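PDB 6OYC: glycosylation Associate Protein 1 from Streptococcus agalactiae serotype V, which probably works with its partners Gap2 and Gap3 in the glycosylation and accessory Sec-dependent secretion of a bacterial surface glycoprotein. Local coordinates for residues A[378-381]-A[382-385]; A[268-271]-A[272-276]. One frame throughout, in Å; residues are numbered along the deposited sequence.

Contact 1: residues A[378-381]-A[382-385]; sequences DQKF and FSLS
The carbonyl oxygen of Gln379 receives the amide hydrogen of Phe382, with 3.0 Å between Gln379 O and Phe382 N. The bond is bent, 145° at the hydrogen, and the donor stands well above the carbonyl plane, as expected where a chain folds back within four residues. Lys380 and Phe381 occupy the two middle positions with backbone angles of a type I beta turn. Phe381 CG sits between its own backbone N and carbonyl carbon (chi1 84°), which folds the ring back toward the amide that follows. Phe382 N consequently lies over one face of that ring, 3.3 Å from Phe381 CG. Farther over the same ring, Phe382 CB rides almost exactly above the centre, 4.1 Å from the Phe381 centroid, in a CH-pi contact. The two rings themselves do not stack: the nearest approach of Phe382's ring is slanted, with its CD1 4.2 Å from Phe381 CE2. At the edge of the Phe381 ring, in its plane, lies the side-chain amide carbon CD of Gln379, while Gln379 NE2 is hydrogen-bonded to Tyr340 OH. Aromatic residues suit both positions because they are buried: Phe381 rests on Met343 and Leu344 of helix 329-344, and Phe382 meets Tyr340 edge-to-face and also touches Leu406. Lys380 is exposed, its CB directed away from the following residues, and a charged amine costs little there. Ser383 O is hydrogen-bonded to Thr404 OG1, and Phe381 pairs through its backbone with Arg405. A single bent backbone bond thus closes the turn, while the hydrophobic burial of two successive phenylalanines, one covered by the other's CB, helps hold it against the neighbouring helix.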
ATOM      1  N   ASP A 378      12.119  11.737  35.605  1.00 62.34           N
ATOM      2  CA  ASP A 378      13.149  12.626  36.138  1.00 71.97           C
ATOM      3  C   ASP A 378      14.554  12.254  35.640  1.00 69.98           C
ATOM      4  O   ASP A 378      15.557  12.542  36.302  1.00 72.54           O
ATOM      5  CB  ASP A 378      13.068  12.625  37.675  1.00 70.55           C
ATOM      6  CG  ASP A 378      14.040  13.566  38.324  1.00 75.82           C
ATOM      7  OD1 ASP A 378      14.064  14.748  37.921  1.00 72.51           O
ATOM      8  OD2 ASP A 378      14.777  13.108  39.230  1.00 76.62           O
ATOM      9  N   GLN A 379      14.658  11.628  34.465  1.00 61.41           N
ATOM     10  CA  GLN A 379      15.924  11.073  33.998  1.00 60.66           C
ATOM     11  C   GLN A 379      16.136  11.371  32.519  1.00 64.82           C
ATOM     12  O   GLN A 379      15.271  11.067  31.688  1.00 57.69           O
ATOM     13  CB  GLN A 379      15.964   9.564  34.240  1.00 63.83           C
ATOM     14  CG  GLN A 379      16.195   9.194  35.687  1.00 71.13           C
ATOM     15  CD  GLN A 379      17.527   8.516  35.886  1.00 71.47           C
ATOM     16  OE1 GLN A 379      18.577   9.139  35.726  1.00 67.49           O
ATOM     17  NE2 GLN A 379      17.497   7.230  36.224  1.00 74.54           N
ATOM     18  N   LYS A 380      17.314  11.922  32.193  1.00 63.76           N
ATOM     19  CA  LYS A 380      17.541  12.475  30.863  1.00 61.38           C
ATOM     20  C   LYS A 380      17.647  11.386  29.796  1.00 59.85           C
ATOM     21  O   LYS A 380      17.256  11.612  28.639  1.00 55.24           O
ATOM     22  CB  LYS A 380      18.787  13.364  30.864  1.00 65.16           C
ATOM     23  CG  LYS A 380      18.996  14.109  29.541  1.00 72.46           C
ATOM     24  CD  LYS A 380      18.922  15.629  29.709  1.00 82.05           C
ATOM     25  CE  LYS A 380      19.277  16.351  28.401  1.00 82.22           C
ATOM     26  NZ  LYS A 380      18.094  16.888  27.649  1.00 74.89           N
ATOM     27  N   PHE A 381      18.161  10.202  30.147  1.00 55.50           N
ATOM     28  CA  PHE A 381      18.200   9.119  29.171  1.00 57.19           C
ATOM     29  C   PHE A 381      16.798   8.638  28.802  1.00 58.99           C
ATOM     30  O   PHE A 381      16.630   7.982  27.765  1.00 50.59           O
ATOM     31  CB  PHE A 381      19.051   7.957  29.693  1.00 53.68           C
ATOM     32  CG  PHE A 381      18.306   7.006  30.591  1.00 59.93           C
ATOM     33  CD1 PHE A 381      18.199   7.252  31.955  1.00 59.64           C
ATOM     34  CD2 PHE A 381      17.722   5.850  30.072  1.00 58.80           C
ATOM     35  CE1 PHE A 381      17.516   6.371  32.785  1.00 63.24           C
ATOM     36  CE2 PHE A 381      17.028   4.965  30.896  1.00 58.84           C
ATOM     37  CZ  PHE A 381      16.931   5.221  32.253  1.00 60.94           C
ATOM     38  N   PHE A 382      15.795   8.968  29.618  1.00 55.77           N
ATOM     39  CA  PHE A 382      14.415   8.542  29.436  1.00 50.85           C
ATOM     40  C   PHE A 382      13.522   9.751  29.188  1.00 49.25           C
ATOM     41  O   PHE A 382      12.561   9.979  29.929  1.00 47.22           O
ATOM     42  CB  PHE A 382      13.946   7.767  30.677  1.00 54.76           C
ATOM     43  CG  PHE A 382      12.801   6.809  30.426  1.00 50.94           C
ATOM     44  CD1 PHE A 382      13.027   5.571  29.836  1.00 47.84           C
ATOM     45  CD2 PHE A 382      11.506   7.137  30.809  1.00 47.98           C
ATOM     46  CE1 PHE A 382      11.976   4.678  29.611  1.00 47.86           C
ATOM     47  CE2 PHE A 382      10.448   6.252  30.583  1.00 49.36           C
ATOM     48  CZ  PHE A 382      10.684   5.021  29.983  1.00 43.21           C
ATOM     49  N   SER A 383      13.818  10.528  28.149  1.00 46.58           N
ATOM     50  CA  SER A 383      13.082  11.751  27.875  1.00 46.57           C
ATOM     51  C   SER A 383      12.887  11.889  26.373  1.00 48.50           C
ATOM     52  O   SER A 383      13.521  11.184  25.585  1.00 48.19           O
ATOM     53  CB  SER A 383      13.819  12.968  28.434  1.00 48.97           C
ATOM     54  OG  SER A 383      15.219  12.778  28.327  1.00 52.63           O
ATOM     55  N   LEU A 384      12.019  12.824  25.975  1.00 47.65           N
ATOM     56  CA  LEU A 384      11.719  13.074  24.563  1.00 56.86           C
ATOM     57  C   LEU A 384      11.938  14.548  24.243  1.00 61.54           C
ATOM     58  O   LEU A 384      11.162  15.399  24.693  1.00 59.90           O
ATOM     59  CB  LEU A 384      10.287  12.666  24.228  1.00 50.68           C
ATOM     60  CG  LEU A 384      10.049  11.163  24.164  1.00 46.69           C
ATOM     61  CD1 LEU A 384       8.570  10.906  24.079  1.00 43.32           C
ATOM     62  CD2 LEU A 384      10.775  10.562  22.981  1.00 44.40           C
ATOM     63  N   SER A 385      12.967  14.833  23.435  1.00 69.51           N
ATOM     64  CA  SER A 385      13.452  16.199  23.135  1.00 75.26           C
ATOM     65  C   SER A 385      12.382  17.301  23.116  1.00 74.88           C
ATOM     66  O   SER A 385      12.297  18.112  24.049  1.00 75.96           O
ATOM     67  CB  SER A 385      14.183  16.192  21.791  1.00 71.42           C
ATOM     68  OG  SER A 385      13.268  15.922  20.743  1.00 78.00           O
TER

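Contact 2: residues A[268-271]-A[272-276]; sequences DYSS and LSRAD
Asp268 O receives the amide of Leu272 in a nearly straight bond, 168° at the hydrogen and 3.1 Å from Asp268 O to Leu272 N, the first i to i+4 link of helix 269-273. The same aspartate is the N-cap. Its OD1 takes the amide of Ser271, 3.0 Å from Asp268 OD1 to Ser271 N, and its OD2 takes the hydroxyl, 2.6 Å from Asp268 OD2 to Ser271 OG. Both donors come from above the carboxylate plane, and together they pin both oxygens; its negative charge is probably eased further by the amides at the helix start. Tyr269 follows at an exposed position with its CB directed away from the later residues, and contributes through its backbone: Tyr269 O lies 2.9 Å from the donor Ser273 N. Ser270 O is met by the side chain of Arg274. CG of Arg274 lies anti to the carbonyl carbon (chi1 -81°) and the chain is extended from CG to NE, which carries NH1 back along the helix to within 3.0 Å of Ser270 O. The oxygen lies in the guanidinium plane, at its edge, although NH1 stands above the carbonyl plane of Ser270. Ser271 O instead accepts the amide of Arg274, 3.1 Å from Ser271 O to Arg274 N, a tighter i to i+3 step. Leucine suits position 272 because it is buried, against Leu253 and Leu289, whereas arginine suits an exposed position, where it supplies a side-chain donor to a helix carbonyl. Lys295 NZ is hydrogen-bonded to Ser273 O and Ala275 O. The short N-capped helix belongs to the beta-alpha-beta crossover joining parallel strands 250-255 and 277-280, as in the Rossmann-like domains of the GT-B fold.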
ATOM      1  N   ASP A 268     -19.853 -15.907  -2.772  1.00 42.28           N
ATOM      2  CA  ASP A 268     -19.759 -15.765  -4.223  1.00 42.57           C
ATOM      3  C   ASP A 268     -19.421 -17.117  -4.859  1.00 37.81           C
ATOM      4  O   ASP A 268     -18.349 -17.324  -5.430  1.00 37.27           O
ATOM      5  CB  ASP A 268     -18.724 -14.705  -4.578  1.00 39.06           C
ATOM      6  CG  ASP A 268     -18.704 -14.382  -6.063  1.00 42.07           C
ATOM      7  OD1 ASP A 268     -19.388 -15.079  -6.845  1.00 44.59           O
ATOM      8  OD2 ASP A 268     -17.987 -13.433  -6.456  1.00 42.80           O
ATOM      9  N   TYR A 269     -20.377 -18.046  -4.735  1.00 42.39           N
ATOM     10  CA  TYR A 269     -20.245 -19.384  -5.324  1.00 41.26           C
ATOM     11  C   TYR A 269     -19.824 -19.327  -6.786  1.00 38.66           C
ATOM     12  O   TYR A 269     -19.021 -20.148  -7.242  1.00 39.17           O
ATOM     13  CB  TYR A 269     -21.569 -20.135  -5.246  1.00 41.77           C
ATOM     14  CG  TYR A 269     -21.943 -20.774  -3.924  1.00 45.93           C
ATOM     15  CD1 TYR A 269     -21.553 -22.076  -3.619  1.00 45.86           C
ATOM     16  CD2 TYR A 269     -22.751 -20.098  -3.008  1.00 48.68           C
ATOM     17  CE1 TYR A 269     -21.926 -22.678  -2.422  1.00 45.18           C
ATOM     18  CE2 TYR A 269     -23.123 -20.689  -1.802  1.00 51.71           C
ATOM     19  CZ  TYR A 269     -22.710 -21.985  -1.518  1.00 51.85           C
ATOM     20  OH  TYR A 269     -23.084 -22.589  -0.326  1.00 60.43           O
ATOM     21  N   SER A 270     -20.372 -18.367  -7.539  1.00 38.93           N
ATOM     22  CA  SER A 270     -20.124 -18.323  -8.976  1.00 43.16           C
ATOM     23  C   SER A 270     -18.654 -18.069  -9.272  1.00 41.27           C
ATOM     24  O   SER A 270     -18.070 -18.725 -10.146  1.00 36.83           O
ATOM     25  CB  SER A 270     -21.006 -17.257  -9.631  1.00 41.76           C
ATOM     26  OG  SER A 270     -22.354 -17.694  -9.704  1.00 47.96           O
ATOM     27  N   SER A 271     -18.033 -17.137  -8.537  1.00 39.32           N
ATOM     28  CA  SER A 271     -16.605 -16.887  -8.717  1.00 37.37           C
ATOM     29  C   SER A 271     -15.774 -18.081  -8.261  1.00 35.67           C
ATOM     30  O   SER A 271     -14.836 -18.496  -8.952  1.00 36.05           O
ATOM     31  CB  SER A 271     -16.181 -15.636  -7.955  1.00 37.85           C
ATOM     32  OG  SER A 271     -16.758 -14.456  -8.487  1.00 39.30           O
ATOM     33  N   LEU A 272     -16.092 -18.636  -7.089  1.00 33.83           N
ATOM     34  CA  LEU A 272     -15.263 -19.698  -6.523  1.00 34.40           C
ATOM     35  C   LEU A 272     -15.317 -20.957  -7.371  1.00 38.83           C
ATOM     36  O   LEU A 272     -14.306 -21.657  -7.515  1.00 40.02           O
ATOM     37  CB  LEU A 272     -15.701 -20.023  -5.096  1.00 35.76           C
ATOM     38  CG  LEU A 272     -15.648 -18.873  -4.094  1.00 39.32           C
ATOM     39  CD1 LEU A 272     -15.863 -19.404  -2.703  1.00 39.81           C
ATOM     40  CD2 LEU A 272     -14.316 -18.139  -4.193  1.00 39.85           C
ATOM     41  N   SER A 273     -16.487 -21.264  -7.937  1.00 34.16           N
ATOM     42  CA  SER A 273     -16.609 -22.461  -8.755  1.00 37.32           C
ATOM     43  C   SER A 273     -15.859 -22.326 -10.069  1.00 36.91           C
ATOM     44  O   SER A 273     -15.576 -23.343 -10.706  1.00 35.78           O
ATOM     45  CB  SER A 273     -18.081 -22.793  -9.029  1.00 36.02           C
ATOM     46  OG  SER A 273     -18.648 -21.857  -9.920  1.00 38.67           O
ATOM     47  N   ARG A 274     -15.511 -21.108 -10.477  1.00 35.97           N
ATOM     48  CA  ARG A 274     -14.736 -20.929 -11.698  1.00 39.61           C
ATOM     49  C   ARG A 274     -13.229 -20.925 -11.456  1.00 40.45           C
ATOM     50  O   ARG A 274     -12.461 -20.911 -12.421  1.00 41.62           O
ATOM     51  CB  ARG A 274     -15.166 -19.636 -12.406  1.00 38.56           C
ATOM     52  CG  ARG A 274     -16.436 -19.838 -13.220  1.00 40.07           C
ATOM     53  CD  ARG A 274     -17.128 -18.544 -13.588  1.00 44.89           C
ATOM     54  NE  ARG A 274     -18.319 -18.812 -14.391  1.00 41.89           N
ATOM     55  CZ  ARG A 274     -19.515 -19.119 -13.882  1.00 40.17           C
ATOM     56  NH1 ARG A 274     -19.696 -19.172 -12.570  1.00 37.14           N
ATOM     57  NH2 ARG A 274     -20.541 -19.350 -14.683  1.00 39.50           N
ATOM     58  N   ALA A 275     -12.783 -20.957 -10.208  1.00 37.81           N
ATOM     59  CA  ALA A 275     -11.354 -20.947  -9.944  1.00 42.99           C
ATOM     60  C   ALA A 275     -10.754 -22.333 -10.168  1.00 39.45           C
ATOM     61  O   ALA A 275     -11.311 -23.341  -9.735  1.00 38.93           O
ATOM     62  CB  ALA A 275     -11.080 -20.488  -8.515  1.00 34.58           C
ATOM     63  N   ASP A 276      -9.605 -22.380 -10.837  1.00 36.25           N
ATOM     64  CA  ASP A 276      -8.821 -23.607 -10.813  1.00 39.05           C
ATOM     65  C   ASP A 276      -8.054 -23.766  -9.504  1.00 41.59           C
ATOM     66  O   ASP A 276      -7.764 -24.905  -9.112  1.00 45.68           O
ATOM     67  CB  ASP A 276      -7.861 -23.658 -12.011  1.00 40.01           C
ATOM     68  CG  ASP A 276      -8.600 -23.651 -13.349  1.00 42.48           C
ATOM     69  OD1 ASP A 276      -9.166 -24.705 -13.714  1.00 44.58           O
ATOM     70  OD2 ASP A 276      -8.639 -22.591 -14.022  1.00 40.24           O
TER

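The two contacts lie on opposite sides of the chain's centre, their nearest atoms about 47 Å apart, and share no helix or strand. Each is partly buried. Contact 2 belongs to the connection between adjacent strands of the seven-stranded parallel sheet, whereas contact 1 follows helix 360-375 beside the six-stranded one, directly before the unmodelled residues 386-401. Their chemistry follows these places. In the loop one turn bond joins the two segments and two phenylalanines are buried, whereas the short helix relies on a ladder of backbone bonds reinforced by the charged side chains of Asp268 and Arg274. Hydrophobic residues nevertheless turn inward in each, toward helix 329-344 in contact 1 and strand 250-255 in contact 2.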